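Local atomic coordinates of PtLCIB4 H88A mutant (Phaeodactylum tricornutum, PDB entry 5B5Z), a protein that probably acts as a zinc-dependent beta-type carbonic anhydrase of the LCIB family, interconverting carbon dioxide and bicarbonate. Residues 110-115 with 219-224; 223-228 with 262-267. All coordinates share one frame; numbering follows the deposited sequence.

Contact 1: 110-115 with 219-224. With ZN (zinc ion), chain C.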
loop_
_atom_site.group_PDB
_atom_site.type_symbol
_atom_site.label_atom_id
_atom_site.label_comp_id
_atom_site.label_asym_id
_atom_site.label_seq_id
_atom_site.Cartn_x
_atom_site.Cartn_y
_atom_site.Cartn_z
ATOM N N LEU A 110 -5.149 0.859 13.875
ATOM C CA LEU A 110 -4.196 0.154 13.013
ATOM C C LEU A 110 -4.513 -1.333 12.941
ATOM O O LEU A 110 -4.616 -1.996 13.961
ATOM C CB LEU A 110 -2.766 0.351 13.526
ATOM C CG LEU A 110 -1.678 -0.432 12.793
ATOM C CD1 LEU A 110 -1.476 0.121 11.389
ATOM C CD2 LEU A 110 -0.398 -0.376 13.594
ATOM N N ILE A 111 -4.708 -1.832 11.722
ATOM C CA ILE A 111 -4.901 -3.265 11.461
ATOM C C ILE A 111 -3.656 -3.797 10.771
ATOM O O ILE A 111 -3.312 -3.325 9.692
ATOM C CB ILE A 111 -6.118 -3.554 10.529
ATOM C CG1 ILE A 111 -7.344 -2.707 10.902
ATOM C CG2 ILE A 111 -6.429 -5.066 10.475
ATOM C CD1 ILE A 111 -7.961 -3.048 12.257
ATOM N N TYR A 112 -2.968 -4.768 11.365
ATOM C CA TYR A 112 -1.778 -5.319 10.712
ATOM C C TYR A 112 -1.768 -6.826 10.800
ATOM O O TYR A 112 -2.408 -7.406 11.659
ATOM C CB TYR A 112 -0.485 -4.758 11.329
ATOM C CG TYR A 112 -0.112 -5.281 12.707
ATOM C CD1 TYR A 112 -0.576 -4.664 13.865
ATOM C CD2 TYR A 112 0.751 -6.352 12.834
ATOM C CE1 TYR A 112 -0.217 -5.143 15.132
ATOM C CE2 TYR A 112 1.117 -6.844 14.093
ATOM C CZ TYR A 112 0.624 -6.237 15.230
ATOM O OH TYR A 112 0.997 -6.721 16.482
ATOM N N GLY A 113 -1.007 -7.442 9.915
ATOM C CA GLY A 113 -0.873 -8.875 9.993
ATOM C C GLY A 113 -0.116 -9.465 8.848
ATOM O O GLY A 113 0.073 -8.858 7.793
ATOM N N SER A 114 0.299 -10.704 9.069
ATOM C CA SER A 114 0.768 -11.538 7.995
ATOM C C SER A 114 -0.435 -12.105 7.261
ATOM O O SER A 114 -1.570 -11.899 7.658
ATOM C CB SER A 114 1.611 -12.678 8.553
ATOM O OG SER A 114 0.809 -13.469 9.427
ATOM N N HIS A 115 -0.196 -12.829 6.186
ATOM C CA HIS A 115 -1.313 -13.554 5.574
ATOM C C HIS A 115 -0.849 -14.877 4.976
ATOM O O HIS A 115 0.348 -15.118 4.808
ATOM C CB HIS A 115 -2.037 -12.697 4.512
ATOM C CG HIS A 115 -1.302 -12.563 3.216
ATOM N ND1 HIS A 115 -1.824 -12.987 2.011
ATOM C CD2 HIS A 115 -0.090 -12.034 2.934
ATOM C CE1 HIS A 115 -0.950 -12.740 1.048
ATOM N NE2 HIS A 115 0.102 -12.144 1.575
ATOM N N LYS A 219 6.810 -7.247 16.668
ATOM C CA LYS A 219 7.967 -6.568 17.253
ATOM C C LYS A 219 8.258 -5.226 16.581
ATOM O O LYS A 219 8.559 -4.232 17.254
ATOM C CB LYS A 219 9.208 -7.471 17.163
ATOM C CG LYS A 219 9.120 -8.722 18.001
ATOM C CD LYS A 219 10.414 -9.535 17.909
ATOM C CE LYS A 219 10.227 -10.963 18.377
ATOM N NZ LYS A 219 11.343 -11.821 17.870
ATOM N N LEU A 220 8.183 -5.194 15.250
ATOM C CA LEU A 220 8.471 -3.965 14.520
ATOM C C LEU A 220 7.380 -2.920 14.740
ATOM O O LEU A 220 7.671 -1.732 14.922
ATOM C CB LEU A 220 8.647 -4.262 13.025
ATOM C CG LEU A 220 9.020 -3.090 12.118
ATOM C CD1 LEU A 220 10.289 -2.420 12.599
ATOM C CD2 LEU A 220 9.211 -3.546 10.661
ATOM N N VAL A 221 6.123 -3.358 14.718
ATOM C CA VAL A 221 5.009 -2.437 14.980
ATOM C C VAL A 221 5.138 -1.826 16.378
ATOM O O VAL A 221 5.012 -0.608 16.553
ATOM C CB VAL A 221 3.656 -3.150 14.825
ATOM C CG1 VAL A 221 2.501 -2.259 15.347
ATOM C CG2 VAL A 221 3.460 -3.518 13.362
ATOM N N THR A 222 5.420 -2.672 17.361
ATOM C CA THR A 222 5.626 -2.183 18.723
ATOM C C THR A 222 6.760 -1.150 18.779
ATOM O O THR A 222 6.619 -0.106 19.408
ATOM C CB THR A 222 5.926 -3.336 19.680
ATOM O OG1 THR A 222 4.764 -4.168 19.783
ATOM C CG2 THR A 222 6.306 -2.796 21.073
ATOM N N ARG A 223 7.872 -1.427 18.099
ATOM C CA ARG A 223 8.977 -0.474 18.059
ATOM C C ARG A 223 8.565 0.869 17.443
ATOM O O ARG A 223 8.904 1.932 17.962
ATOM C CB ARG A 223 10.168 -1.062 17.289
ATOM C CG ARG A 223 11.372 -0.111 17.217
ATOM C CD ARG A 223 12.604 -0.807 16.659
ATOM N NE ARG A 223 13.117 -1.806 17.593
ATOM C CZ ARG A 223 14.059 -2.690 17.284
ATOM N NH1 ARG A 223 14.577 -2.702 16.061
ATOM N NH2 ARG A 223 14.481 -3.559 18.192
ATOM N N ILE A 224 7.827 0.824 16.333
ATOM C CA ILE A 224 7.387 2.050 15.684
ATOM C C ILE A 224 6.463 2.863 16.593
ATOM O O ILE A 224 6.579 4.097 16.668
ATOM C CB ILE A 224 6.666 1.734 14.359
ATOM C CG1 ILE A 224 7.672 1.215 13.336
ATOM C CG2 ILE A 224 5.967 2.982 13.798
ATOM C CD1 ILE A 224 7.015 0.595 12.100
HETATM ZN ZN ZN C . 1.884 -11.559 0.677
HETATM O O HOH W 1 1.704 -12.370 -1.052
#
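Y112 and V221 bring their CA atoms to 8.5 Å, the nearest approach of strand 107-117 and helix 205-228 within these segments, and no hydrogen bond joins residues 110-115 to 219-224. This is helix-on-sheet packing of an alpha/beta fold, carried by three buried side chains. V221 supplies both branches. Its CG2 sits over the centre of the Y112 ring as a CH-pi contact, 4.0 Å from the centroid and only 10° off the normal. Its CG1, anti to the backbone N (chi1 170°), is 4.0 Å from Y112 CE1 and also meets L110, with V221 CG1 and L110 CD2 tip to tip at 3.9 Å. The valine thus bridges two strand residues that both point at the helix. With an alanine in place of Y112, V221 CG2 would probably lose the ring face it rests on, leaving a gap between strand and helix. Further along the strand, Q217 of the same helix hydrogen-bonds through NE2 to G113 O, and S114 OG pairs with P210 O, so polar bonds extend the attachment toward the metal. H115, which does not touch 219-224, reaches the zinc site shared with C59 and C139. Its ND1 is hydrogen-bonded to N247 OD1, which helps fix the turn of the imidazole, while H115 NE2 binds zinc at 2.1 Å and the oxygen of water 1 completes the set of ligands at 1.9 Å from the metal.

Contact 2: 223-228 with 262-267; sequences RILDEG and CIRDSS
A salt bridge backed by an aliphatic contact joins the late turns of helix 205-228 to the last part of strand 255-264, around R264, at a partly buried place about 17 Å from the centre of the chain. The strand contributes one residue, R264, which the helix meets with two neighbours, L225 and D226. The ionic part rests on a single carboxylate oxygen: R264 NH2 gives D226 OD1 a hydrogen bond of 2.9 Å with an N-H...O angle of 162°, meeting it nearly along the C-O bond direction, and OD1 lies in the guanidinium plane. R264 NH1 adds a weak second bond to the same D226 OD1 at 3.3 Å. Since R264 engages OD1 alone, this is not the paired, two-oxygen form of the bridge; the carboxylate and guanidinium planes are 32° apart. L225 takes one face of the guanidinium, its CB 3.6 Å from R264 CZ and over the centre of the group, while L225 CD1 lies 3.9 Å from R264 CD. A bend at chi3 (52°) in R264 turns the flat group to offer this face to the leucine and its edge to the aspartate. Beyond the contact, L225 also packs on F95 of helix 91-99. The chemistry implies a divided grip: the buried leucine probably limits tilting of the guanidinium on that face, and the exposed carboxylate, near solvent, probably balances the arginine's charge without sealing it away.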
loop_
_atom_site.group_PDB
_atom_site.type_symbol
_atom_site.label_atom_id
_atom_site.label_comp_id
_atom_site.label_asym_id
_atom_site.label_seq_id
_atom_site.Cartn_x
_atom_site.Cartn_y
_atom_site.Cartn_z
ATOM N N ARG A 223 7.872 -1.427 18.099
ATOM C CA ARG A 223 8.977 -0.474 18.059
ATOM C C ARG A 223 8.565 0.869 17.443
ATOM O O ARG A 223 8.904 1.932 17.962
ATOM C CB ARG A 223 10.168 -1.062 17.289
ATOM C CG ARG A 223 11.372 -0.111 17.217
ATOM C CD ARG A 223 12.604 -0.807 16.659
ATOM N NE ARG A 223 13.117 -1.806 17.593
ATOM C CZ ARG A 223 14.059 -2.690 17.284
ATOM N NH1 ARG A 223 14.577 -2.702 16.061
ATOM N NH2 ARG A 223 14.481 -3.559 18.192
ATOM N N ILE A 224 7.827 0.824 16.333
ATOM C CA ILE A 224 7.387 2.050 15.684
ATOM C C ILE A 224 6.463 2.863 16.593
ATOM O O ILE A 224 6.579 4.097 16.668
ATOM C CB ILE A 224 6.666 1.734 14.359
ATOM C CG1 ILE A 224 7.672 1.215 13.336
ATOM C CG2 ILE A 224 5.967 2.982 13.798
ATOM C CD1 ILE A 224 7.015 0.595 12.100
ATOM N N LEU A 225 5.550 2.176 17.274
ATOM C CA LEU A 225 4.601 2.857 18.150
ATOM C C LEU A 225 5.336 3.453 19.353
ATOM O O LEU A 225 4.993 4.538 19.802
ATOM C CB LEU A 225 3.495 1.911 18.617
ATOM C CG LEU A 225 2.617 1.283 17.534
ATOM C CD1 LEU A 225 1.512 0.429 18.145
ATOM C CD2 LEU A 225 2.033 2.353 16.658
ATOM N N ASP A 226 6.345 2.747 19.861
ATOM C CA ASP A 226 7.143 3.263 20.976
ATOM C C ASP A 226 7.913 4.518 20.555
ATOM O O ASP A 226 7.988 5.497 21.306
ATOM C CB ASP A 226 8.110 2.186 21.503
ATOM C CG ASP A 226 7.395 1.041 22.232
ATOM O OD1 ASP A 226 6.183 1.164 22.528
ATOM O OD2 ASP A 226 8.046 0.006 22.508
ATOM N N GLU A 227 8.463 4.509 19.343
ATOM C CA GLU A 227 9.217 5.661 18.834
ATOM C C GLU A 227 8.357 6.870 18.499
ATOM O O GLU A 227 8.733 8.000 18.804
ATOM C CB GLU A 227 10.000 5.284 17.577
ATOM C CG GLU A 227 11.059 4.246 17.786
ATOM C CD GLU A 227 12.318 4.811 18.405
ATOM O OE1 GLU A 227 12.545 6.042 18.298
ATOM O OE2 GLU A 227 13.075 4.014 18.984
ATOM N N GLY A 228 7.222 6.630 17.847
ATOM C CA GLY A 228 6.422 7.703 17.281
ATOM C C GLY A 228 5.250 8.104 18.150
ATOM O O GLY A 228 4.355 8.825 17.703
ATOM N N CYS A 262 -5.781 -4.185 21.353
ATOM C CA CYS A 262 -5.525 -3.345 22.516
ATOM C C CYS A 262 -5.558 -1.871 22.158
ATOM O O CYS A 262 -5.626 -1.504 20.982
ATOM C CB CYS A 262 -4.171 -3.713 23.147
ATOM S SG CYS A 262 -2.717 -3.295 22.135
ATOM N N ILE A 263 -5.514 -1.030 23.186
ATOM C CA ILE A 263 -5.505 0.409 23.012
ATOM C C ILE A 263 -4.333 1.008 23.778
ATOM O O ILE A 263 -4.076 0.639 24.924
ATOM C CB ILE A 263 -6.816 1.050 23.498
ATOM C CG1 ILE A 263 -8.016 0.480 22.740
ATOM C CG2 ILE A 263 -6.758 2.551 23.305
ATOM C CD1 ILE A 263 -9.354 1.014 23.249
ATOM N N ARG A 264 -3.613 1.911 23.125
ATOM C CA ARG A 264 -2.505 2.630 23.740
ATOM C C ARG A 264 -2.835 4.117 23.814
ATOM O O ARG A 264 -3.563 4.627 22.969
ATOM C CB ARG A 264 -1.216 2.413 22.946
ATOM C CG ARG A 264 -0.750 0.965 22.893
ATOM C CD ARG A 264 0.301 0.771 21.796
ATOM N NE ARG A 264 1.388 1.740 21.912
ATOM C CZ ARG A 264 2.663 1.426 22.132
ATOM N NH1 ARG A 264 3.034 0.158 22.241
ATOM N NH2 ARG A 264 3.574 2.384 22.225
ATOM N N ASP A 265 -2.301 4.815 24.815
ATOM C CA ASP A 265 -2.526 6.259 24.916
ATOM C C ASP A 265 -1.399 7.041 24.249
ATOM O O ASP A 265 -0.460 6.452 23.713
ATOM C CB ASP A 265 -2.693 6.695 26.382
ATOM C CG ASP A 265 -1.472 6.396 27.244
ATOM O OD1 ASP A 265 -0.395 6.058 26.707
ATOM O OD2 ASP A 265 -1.597 6.501 28.482
ATOM N N SER A 266 -1.495 8.369 24.294
ATOM C CA SER A 266 -0.545 9.236 23.599
ATOM C C SER A 266 0.858 9.164 24.200
ATOM O O SER A 266 1.815 9.652 23.600
ATOM C CB SER A 266 -1.043 10.689 23.604
ATOM O OG SER A 266 -1.090 11.219 24.919
ATOM N N SER A 267 0.972 8.554 25.377
ATOM C CA SER A 267 2.266 8.381 26.032
ATOM C C SER A 267 2.851 6.990 25.816
ATOM O O SER A 267 3.883 6.652 26.392
ATOM C CB SER A 267 2.148 8.658 27.533
ATOM O OG SER A 267 1.432 9.852 27.780
#

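How the contacts relate
Of the elements joined here, strand 107-117 comes first from the N terminus; contact 1 closes a long loop of 103 residues, including C139 of the zinc site, helices 140-154, 183-192 and 196-201, and the unmodelled 157-179. Contact 2 starts where contact 1 ends, sharing R223 and I224, and closes a shorter loop of 33 residues that holds strand 238-247. The touching residues follow in sequence, V221 before L225, so the loops succeed one another, neither nesting nor crossing. With centres 12 Å apart, the contacts bind helix 205-228 to two strands of one sheet, 107-117 and 255-264, each paired with 238-247. L181 of the second subunit packs on both shared residues.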